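Local atomic coordinates of cGAS/DncV-like nucleotidyltransferase in E. coli homolog (Rhodothermus marinus SG0.5JP17-172, PDB entry 6E0K), a protein that uses magnesium to make 3',3'-cUAMP, a second messenger of the CBASS antiphage defence of bacteria, from UTP and ATP. Residues A[72-77]-A[136-141]; A[220-225]-A[239-244]. All blocks are in the same frame, centred on the assembly; numbering follows the deposited sequence.

Contact 1 of 2, residues A[72-77]-A[136-141]; sequences MNNLTA and YRKYPP
Met72 and Asn73 pair in parallel with Tyr136 and Arg137, with CA atoms 4.7 Å apart at both bridges, and Arg137 N donates to Met72 O at 2.9 Å. Past this short ladder the amide of Asn74 replaces strand pairing: its OD1 accepts from Tyr139 N at 2.8 Å in a nearly straight bond (171° at the hydrogen), and its ND2 returns a bond to Tyr139 O at 3.0 Å, close to the amide plane and on a carbonyl lone pair. Two bonds to one residue fix the rotation of this amide. With CG lodged between the backbone N and the carbonyl carbon (chi1 64°), the Asn74 side chain reaches across to that backbone. Leu75 meets the Tyr139 ring obliquely, its CD2 3.4 Å from Tyr139 CG, while Asn73 OD1 accepts from Leu75 N, two residues on, an Asx turn where the chain leaves the strand. Tyr136 lies along the 72-74 backbone, its OH 3.4 Å from Asn74 CB. This parallel pair lies in the mixed sheet of the nucleotidyltransferase domain, at the end of strand 127-138, whose other neighbour here, strand 150-157, bonds to Tyr136 and Lys138; Leu75 and Asn73 also touch Lys80 of helix 77-82.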
ATOM      1  N   MET A  72     -20.615  -2.110  -4.000  1.00 12.60           N
ATOM      2  CA  MET A  72     -21.073  -1.074  -3.098  1.00 12.40           C
ATOM      3  C   MET A  72     -20.729   0.278  -3.716  1.00 12.49           C
ATOM      4  O   MET A  72     -19.970   0.366  -4.683  1.00 13.69           O
ATOM      5  CB  MET A  72     -20.467  -1.320  -1.716  1.00 17.28           C
ATOM      6  CG  MET A  72     -20.799  -2.774  -1.277  1.00 24.09           C
ATOM      7  SD  MET A  72     -20.341  -3.205   0.404  1.00 27.91           S
ATOM      8  CE  MET A  72     -20.975  -1.790   1.297  1.00 26.89           C
ATOM      9  N   ASN A  73     -21.328   1.340  -3.198  1.00 13.61           N
ATOM     10  CA  ASN A  73     -21.249   2.607  -3.917  1.00 11.97           C
ATOM     11  C   ASN A  73     -21.765   3.727  -3.031  1.00 12.71           C
ATOM     12  O   ASN A  73     -22.260   3.496  -1.926  1.00 14.96           O
ATOM     13  CB  ASN A  73     -22.058   2.538  -5.207  1.00 12.02           C
ATOM     14  CG  ASN A  73     -23.494   2.173  -4.942  1.00 12.91           C
ATOM     15  OD1 ASN A  73     -24.259   3.008  -4.485  1.00 13.54           O
ATOM     16  ND2 ASN A  73     -23.855   0.912  -5.181  1.00 16.17           N
ATOM     17  N   ASN A  74     -21.657   4.951  -3.546  1.00 10.35           N
ATOM     18  CA  ASN A  74     -22.143   6.150  -2.878  1.00 11.61           C
ATOM     19  C   ASN A  74     -23.387   6.728  -3.540  1.00 13.26           C
ATOM     20  O   ASN A  74     -23.689   7.909  -3.340  1.00 12.64           O
ATOM     21  CB  ASN A  74     -21.044   7.213  -2.835  1.00 13.18           C
ATOM     22  CG  ASN A  74     -20.638   7.681  -4.220  1.00 12.90           C
ATOM     23  OD1 ASN A  74     -20.828   6.976  -5.213  1.00 15.53           O
ATOM     24  ND2 ASN A  74     -20.094   8.889  -4.295  1.00 13.98           N
ATOM     25  N   LEU A  75     -24.107   5.929  -4.319  1.00 13.14           N
ATOM     26  CA  LEU A  75     -25.265   6.421  -5.047  1.00 11.87           C
ATOM     27  C   LEU A  75     -26.463   6.630  -4.135  1.00 10.83           C
ATOM     28  O   LEU A  75     -26.679   5.882  -3.173  1.00 13.92           O
ATOM     29  CB  LEU A  75     -25.661   5.429  -6.141  1.00 13.11           C
ATOM     30  CG  LEU A  75     -24.606   5.193  -7.208  1.00 12.75           C
ATOM     31  CD1 LEU A  75     -24.996   3.951  -8.011  1.00 16.14           C
ATOM     32  CD2 LEU A  75     -24.549   6.451  -8.086  1.00 16.16           C
ATOM     33  N   THR A  76     -27.268   7.643  -4.470  1.00 11.63           N
ATOM     34  CA  THR A  76     -28.571   7.805  -3.858  1.00 10.41           C
ATOM     35  C   THR A  76     -29.560   6.846  -4.499  1.00 11.97           C
ATOM     36  O   THR A  76     -29.304   6.261  -5.553  1.00 12.96           O
ATOM     37  CB  THR A  76     -29.092   9.229  -4.027  1.00 15.79           C
ATOM     38  OG1 THR A  76     -29.334   9.469  -5.424  1.00 15.71           O
ATOM     39  CG2 THR A  76     -28.087  10.241  -3.481  1.00 16.29           C
ATOM     40  N   ALA A  77     -30.703   6.684  -3.842  1.00 12.98           N
ATOM     41  CA  ALA A  77     -31.739   5.821  -4.396  1.00 13.42           C
ATOM     42  C   ALA A  77     -32.158   6.276  -5.788  1.00 14.44           C
ATOM     43  O   ALA A  77     -32.421   5.446  -6.671  1.00 15.00           O
ATOM     44  CB  ALA A  77     -32.946   5.795  -3.463  1.00 15.74           C
ATOM     45  N   TYR A 136     -16.061  -1.274  -5.015  1.00 13.54           N
ATOM     46  CA  TYR A 136     -16.707  -0.037  -4.593  1.00 13.15           C
ATOM     47  C   TYR A 136     -16.638   0.949  -5.750  1.00 12.31           C
ATOM     48  O   TYR A 136     -15.576   1.123  -6.352  1.00 14.79           O
ATOM     49  CB  TYR A 136     -16.017   0.554  -3.359  1.00 12.58           C
ATOM     50  CG  TYR A 136     -16.696   1.807  -2.855  1.00 13.27           C
ATOM     51  CD1 TYR A 136     -17.776   1.724  -1.993  1.00 11.77           C
ATOM     52  CD2 TYR A 136     -16.264   3.069  -3.253  1.00 16.73           C
ATOM     53  CE1 TYR A 136     -18.412   2.878  -1.516  1.00 13.63           C
ATOM     54  CE2 TYR A 136     -16.885   4.211  -2.795  1.00 15.81           C
ATOM     55  CZ  TYR A 136     -17.957   4.115  -1.928  1.00 14.99           C
ATOM     56  OH  TYR A 136     -18.558   5.260  -1.475  1.00 16.29           O
ATOM     57  N   ARG A 137     -17.767   1.566  -6.078  1.00 12.47           N
ATOM     58  CA  ARG A 137     -17.822   2.569  -7.134  1.00 12.54           C
ATOM     59  C   ARG A 137     -18.129   3.922  -6.514  1.00 12.57           C
ATOM     60  O   ARG A 137     -19.201   4.113  -5.927  1.00 12.75           O
ATOM     61  CB  ARG A 137     -18.890   2.215  -8.172  1.00 13.34           C
ATOM     62  CG  ARG A 137     -18.599   0.924  -8.928  1.00 16.20           C
ATOM     63  CD  ARG A 137     -19.605   0.751 -10.061  1.00 19.46           C
ATOM     64  NE  ARG A 137     -19.456  -0.537 -10.733  1.00 20.10           N
ATOM     65  CZ  ARG A 137     -20.196  -0.922 -11.768  1.00 23.57           C
ATOM     66  NH1 ARG A 137     -21.135  -0.120 -12.256  1.00 19.86           N
ATOM     67  NH2 ARG A 137     -19.993  -2.119 -12.315  1.00 29.84           N
ATOM     68  N   LYS A 138     -17.208   4.869  -6.681  1.00 12.90           N
ATOM     69  CA  LYS A 138     -17.416   6.239  -6.248  1.00 13.46           C
ATOM     70  C   LYS A 138     -17.898   7.032  -7.453  1.00 13.99           C
ATOM     71  O   LYS A 138     -17.129   7.292  -8.386  1.00 15.33           O
ATOM     72  CB  LYS A 138     -16.132   6.827  -5.667  1.00 14.42           C
ATOM     73  CG  LYS A 138     -16.311   8.263  -5.202  1.00 15.25           C
ATOM     74  CD  LYS A 138     -15.108   8.744  -4.400  1.00 20.25           C
ATOM     75  CE  LYS A 138     -13.819   8.647  -5.200  1.00 22.04           C
ATOM     76  NZ  LYS A 138     -12.684   9.260  -4.433  1.00 26.02           N
ATOM     77  N   TYR A 139     -19.189   7.391  -7.442  1.00 14.30           N
ATOM     78  CA  TYR A 139     -19.833   8.110  -8.523  1.00 14.88           C
ATOM     79  C   TYR A 139     -19.884   9.597  -8.222  1.00 18.19           C
ATOM     80  O   TYR A 139     -19.962  10.002  -7.056  1.00 20.67           O
ATOM     81  CB  TYR A 139     -21.267   7.617  -8.731  1.00 14.89           C
ATOM     82  CG  TYR A 139     -21.409   6.309  -9.479  1.00 14.42           C
ATOM     83  CD1 TYR A 139     -21.390   5.090  -8.805  1.00 13.78           C
ATOM     84  CD2 TYR A 139     -21.632   6.300 -10.851  1.00 14.71           C
ATOM     85  CE1 TYR A 139     -21.558   3.894  -9.492  1.00 14.42           C
ATOM     86  CE2 TYR A 139     -21.782   5.106 -11.546  1.00 15.68           C
ATOM     87  CZ  TYR A 139     -21.762   3.913 -10.854  1.00 15.61           C
ATOM     88  OH  TYR A 139     -21.929   2.734 -11.546  1.00 20.02           O
ATOM     89  N   PRO A 140     -19.896  10.411  -9.270  1.00 17.02           N
ATOM     90  CA  PRO A 140     -20.054  11.854  -9.104  1.00 20.86           C
ATOM     91  C   PRO A 140     -21.495  12.225  -8.803  1.00 18.24           C
ATOM     92  O   PRO A 140     -22.418  11.426  -9.031  1.00 22.24           O
ATOM     93  CB  PRO A 140     -19.621  12.402 -10.471  1.00 24.07           C
ATOM     94  CG  PRO A 140     -19.963  11.318 -11.413  1.00 21.96           C
ATOM     95  CD  PRO A 140     -19.661  10.045 -10.675  1.00 16.87           C
ATOM     96  N   PRO A 141     -21.725  13.439  -8.312  1.00 23.46           N
ATOM     97  CA  PRO A 141     -23.091  13.889  -8.008  1.00 22.46           C
ATOM     98  C   PRO A 141     -23.962  14.050  -9.247  1.00 24.66           C
ATOM     99  O   PRO A 141     -23.482  14.180 -10.376  1.00 24.00           O
ATOM    100  CB  PRO A 141     -22.872  15.250  -7.334  1.00 20.66           C
ATOM    101  CG  PRO A 141     -21.483  15.171  -6.770  1.00 20.77           C
ATOM    102  CD  PRO A 141     -20.689  14.281  -7.683  1.00 25.01           C
TER

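Contact 2 of 2, residues A[220-225]-A[239-244]; sequences YNVPDS and INWLKR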
ATOM      1  N   TYR A 220       5.546   9.993  -3.578  1.00 11.45           N
ATOM      2  CA  TYR A 220       4.746  10.163  -4.785  1.00 14.70           C
ATOM      3  C   TYR A 220       4.514  11.635  -5.100  1.00 12.71           C
ATOM      4  O   TYR A 220       4.396  12.014  -6.273  1.00 12.72           O
ATOM      5  CB  TYR A 220       3.409   9.437  -4.629  1.00 13.23           C
ATOM      6  CG  TYR A 220       2.564   9.546  -5.868  1.00 13.28           C
ATOM      7  CD1 TYR A 220       2.820   8.746  -6.971  1.00 13.74           C
ATOM      8  CD2 TYR A 220       1.526  10.459  -5.937  1.00 16.98           C
ATOM      9  CE1 TYR A 220       2.061   8.848  -8.112  1.00 14.89           C
ATOM     10  CE2 TYR A 220       0.761  10.568  -7.084  1.00 16.84           C
ATOM     11  CZ  TYR A 220       1.033   9.762  -8.156  1.00 17.65           C
ATOM     12  OH  TYR A 220       0.274   9.866  -9.301  1.00 22.55           O
ATOM     13  N   ASN A 221       4.470  12.477  -4.071  1.00 11.39           N
ATOM     14  CA  ASN A 221       4.196  13.895  -4.262  1.00 11.90           C
ATOM     15  C   ASN A 221       5.402  14.701  -4.722  1.00 13.91           C
ATOM     16  O   ASN A 221       5.240  15.886  -5.061  1.00 15.99           O
ATOM     17  CB  ASN A 221       3.652  14.476  -2.962  1.00 13.95           C
ATOM     18  CG  ASN A 221       2.200  14.145  -2.761  1.00 15.13           C
ATOM     19  OD1 ASN A 221       1.341  14.884  -3.224  1.00 16.84           O
ATOM     20  ND2 ASN A 221       1.909  13.017  -2.112  1.00 15.28           N
ATOM     21  N   VAL A 222       6.577  14.092  -4.771  1.00 11.69           N
ATOM     22  CA  VAL A 222       7.804  14.802  -5.136  1.00 11.73           C
ATOM     23  C   VAL A 222       7.881  14.903  -6.656  1.00 12.71           C
ATOM     24  O   VAL A 222       7.615  13.905  -7.343  1.00 13.12           O
ATOM     25  CB  VAL A 222       9.015  14.062  -4.578  1.00 11.58           C
ATOM     26  CG1 VAL A 222      10.316  14.752  -4.987  1.00 14.46           C
ATOM     27  CG2 VAL A 222       8.927  13.948  -3.062  1.00 11.29           C
ATOM     28  N   PRO A 223       8.242  16.065  -7.217  1.00 12.75           N
ATOM     29  CA  PRO A 223       8.319  16.191  -8.680  1.00 12.77           C
ATOM     30  C   PRO A 223       9.242  15.150  -9.295  1.00 13.44           C
ATOM     31  O   PRO A 223      10.249  14.761  -8.703  1.00 13.82           O
ATOM     32  CB  PRO A 223       8.866  17.608  -8.888  1.00 14.44           C
ATOM     33  CG  PRO A 223       8.445  18.358  -7.657  1.00 15.02           C
ATOM     34  CD  PRO A 223       8.545  17.343  -6.539  1.00 16.14           C
ATOM     35  N   ASP A 224       8.879  14.698 -10.506  1.00 14.00           N
ATOM     36  CA  ASP A 224       9.652  13.653 -11.177  1.00 12.78           C
ATOM     37  C   ASP A 224      11.107  14.062 -11.385  1.00 15.27           C
ATOM     38  O   ASP A 224      11.995  13.198 -11.409  1.00 14.53           O
ATOM     39  CB  ASP A 224       9.009  13.299 -12.527  1.00 14.83           C
ATOM     40  CG  ASP A 224       7.684  12.590 -12.378  1.00 16.64           C
ATOM     41  OD1 ASP A 224       7.368  12.136 -11.252  1.00 18.76           O
ATOM     42  OD2 ASP A 224       6.948  12.481 -13.386  1.00 15.76           O
ATOM     43  N   SER A 225      11.366  15.368 -11.535  1.00 17.69           N
ATOM     44  CA  SER A 225      12.715  15.876 -11.781  1.00 16.84           C
ATOM     45  C   SER A 225      13.687  15.561 -10.652  1.00 16.73           C
ATOM     46  O   SER A 225      14.904  15.616 -10.867  1.00 22.43           O
ATOM     47  CB  SER A 225      12.664  17.387 -11.997  1.00 23.39           C
ATOM     48  OG  SER A 225      11.931  18.016 -10.947  1.00 25.24           O
ATOM     49  N   ILE A 239      14.921  15.023  -0.522  1.00 12.33           N
ATOM     50  CA  ILE A 239      14.759  15.476   0.856  1.00 12.47           C
ATOM     51  C   ILE A 239      14.734  16.996   0.916  1.00 15.21           C
ATOM     52  O   ILE A 239      13.947  17.584   1.664  1.00 15.33           O
ATOM     53  CB  ILE A 239      15.864  14.898   1.764  1.00 13.24           C
ATOM     54  CG1 ILE A 239      15.710  13.375   1.905  1.00 12.99           C
ATOM     55  CG2 ILE A 239      15.862  15.611   3.136  1.00 15.91           C
ATOM     56  CD1 ILE A 239      14.397  12.923   2.580  1.00 14.14           C
ATOM     57  N   ASN A 240      15.568  17.656   0.117  1.00 13.61           N
ATOM     58  CA  ASN A 240      15.569  19.115   0.135  1.00 15.71           C
ATOM     59  C   ASN A 240      14.273  19.698  -0.412  1.00 16.45           C
ATOM     60  O   ASN A 240      13.810  20.731   0.086  1.00 18.61           O
ATOM     61  CB  ASN A 240      16.774  19.650  -0.625  1.00 17.61           C
ATOM     62  CG  ASN A 240      18.036  19.583   0.209  1.00 22.25           C
ATOM     63  OD1 ASN A 240      17.991  19.787   1.426  1.00 24.53           O
ATOM     64  ND2 ASN A 240      19.158  19.289  -0.425  1.00 22.24           N
ATOM     65  N   TRP A 241      13.672  19.066  -1.422  1.00 16.14           N
ATOM     66  CA  TRP A 241      12.384  19.559  -1.900  1.00 12.45           C
ATOM     67  C   TRP A 241      11.299  19.374  -0.844  1.00 14.15           C
ATOM     68  O   TRP A 241      10.487  20.279  -0.616  1.00 17.62           O
ATOM     69  CB  TRP A 241      11.991  18.865  -3.206  1.00 12.77           C
ATOM     70  CG  TRP A 241      10.716  19.415  -3.775  1.00 14.60           C
ATOM     71  CD1 TRP A 241      10.593  20.479  -4.623  1.00 17.28           C
ATOM     72  CD2 TRP A 241       9.382  18.951  -3.522  1.00 13.28           C
ATOM     73  NE1 TRP A 241       9.269  20.704  -4.918  1.00 19.37           N
ATOM     74  CE2 TRP A 241       8.506  19.787  -4.244  1.00 16.85           C
ATOM     75  CE3 TRP A 241       8.842  17.912  -2.753  1.00 15.84           C
ATOM     76  CZ2 TRP A 241       7.125  19.608  -4.232  1.00 15.49           C
ATOM     77  CZ3 TRP A 241       7.468  17.739  -2.732  1.00 16.16           C
ATOM     78  CH2 TRP A 241       6.623  18.583  -3.468  1.00 14.02           C
ATOM     79  N   LEU A 242      11.263  18.210  -0.190  1.00 13.38           N
ATOM     80  CA  LEU A 242      10.258  17.968   0.845  1.00 13.35           C
ATOM     81  C   LEU A 242      10.392  18.953   2.006  1.00 14.23           C
ATOM     82  O   LEU A 242       9.384  19.397   2.574  1.00 15.68           O
ATOM     83  CB  LEU A 242      10.367  16.522   1.345  1.00 10.91           C
ATOM     84  CG  LEU A 242       9.802  15.463   0.388  1.00 11.36           C
ATOM     85  CD1 LEU A 242      10.263  14.074   0.796  1.00 13.67           C
ATOM     86  CD2 LEU A 242       8.272  15.526   0.344  1.00 12.53           C
ATOM     87  N   LYS A 243      11.628  19.314   2.366  1.00 13.92           N
ATOM     88  CA  LYS A 243      11.843  20.248   3.472  1.00 13.85           C
ATOM     89  C   LYS A 243      11.257  21.618   3.178  1.00 16.81           C
ATOM     90  O   LYS A 243      10.868  22.342   4.108  1.00 19.76           O
ATOM     91  CB  LYS A 243      13.344  20.358   3.768  1.00 15.84           C
ATOM     92  CG  LYS A 243      13.866  19.219   4.618  1.00 21.16           C
ATOM     93  CD  LYS A 243      15.376  19.059   4.505  1.00 25.51           C
ATOM     94  CE  LYS A 243      16.134  20.249   5.022  1.00 32.76           C
ATOM     95  NZ  LYS A 243      17.605  19.967   4.934  1.00 32.28           N
ATOM     96  N   ARG A 244      11.192  21.993   1.902  1.00 16.74           N
ATOM     97  CA  ARG A 244      10.693  23.297   1.476  1.00 18.71           C
ATOM     98  C   ARG A 244       9.247  23.262   1.002  1.00 20.53           C
ATOM     99  O   ARG A 244       8.698  24.318   0.673  1.00 21.47           O
ATOM    100  CB  ARG A 244      11.590  23.847   0.362  1.00 21.95           C
ATOM    101  CG  ARG A 244      13.022  24.090   0.815  1.00 22.75           C
ATOM    102  CD  ARG A 244      14.005  24.178  -0.339  1.00 29.76           C
ATOM    103  NE  ARG A 244      15.336  24.573   0.125  1.00 34.23           N
ATOM    104  CZ  ARG A 244      16.177  23.779   0.784  1.00 40.11           C
ATOM    105  NH1 ARG A 244      15.840  22.523   1.077  1.00 29.37           N
ATOM    106  NH2 ARG A 244      17.361  24.244   1.164  1.00 39.58           N
TER
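Pro223 lies over one face of the Trp241 indole, and this is the central interaction between the 220-225 loop and helix 231-244. Pro223 CD sits 3.4 Å from the centroid of the six-membered ring of Trp241 and only 14° off the ring normal, which meets the definition of a CH-pi contact. The neighbouring Pro223 CG lies 3.7 Å from Trp241 NE1. The two side chains approach from opposite directions. CB of Trp241 points toward the loop and CG stands anti to the backbone N (chi1 -176°), a combination that brings the six-membered ring under Pro223 CD.

The far end of the same ring meets backbone atoms: CH2 of Trp241 is 3.4 Å from Asn221 O, and CZ3 of Trp241 is 3.8 Å from Val222 CA, both at an oblique approach. Val222 slides past the indole in the opposite sense. Both methyls of Val222 touch the ring at CE3 of Trp241, and CG2 also meets CD2 of Leu242 at 3.8 Å, with the Val222 and Leu242 side chains crossing at about a right angle. No hydrogen bond joins the two segments, so the grip across them is apolar and aromatic.

Phe250 touches both Asn221 and Trp241, and Leu242 also touches Leu276 of helix 269-285. Here a proline-tryptophan CH-pi contact, accompanied by the packing of Val222 on Leu242, joins the loop after helix 212-220 to helix 231-244 within the helical part of this nucleotidyltransferase, away from the annotated nucleotide and metal sites.

The two contacts follow one another along the chain, contact 1 closing at residue 141 before contact 2 opens at residue 220, and they do not touch: their centres lie 34 Å apart and their nearest atoms about 14 Å. They share no helix or strand. Contact 1 belongs to the mixed sheet of the nucleotidyltransferase domain, where strand 127-138 also carries the magnesium ligand Asp129. Contact 2 belongs to the helical C-terminal half, which supplies three of the ATP-binding residues, Lys194, Ser212 and Glu265, while Gln46, Gly47 and Ser48 lie in the N-terminal half. Their centres lie 24 and 20 Å from the centre of the chain, one in each half of the enzyme.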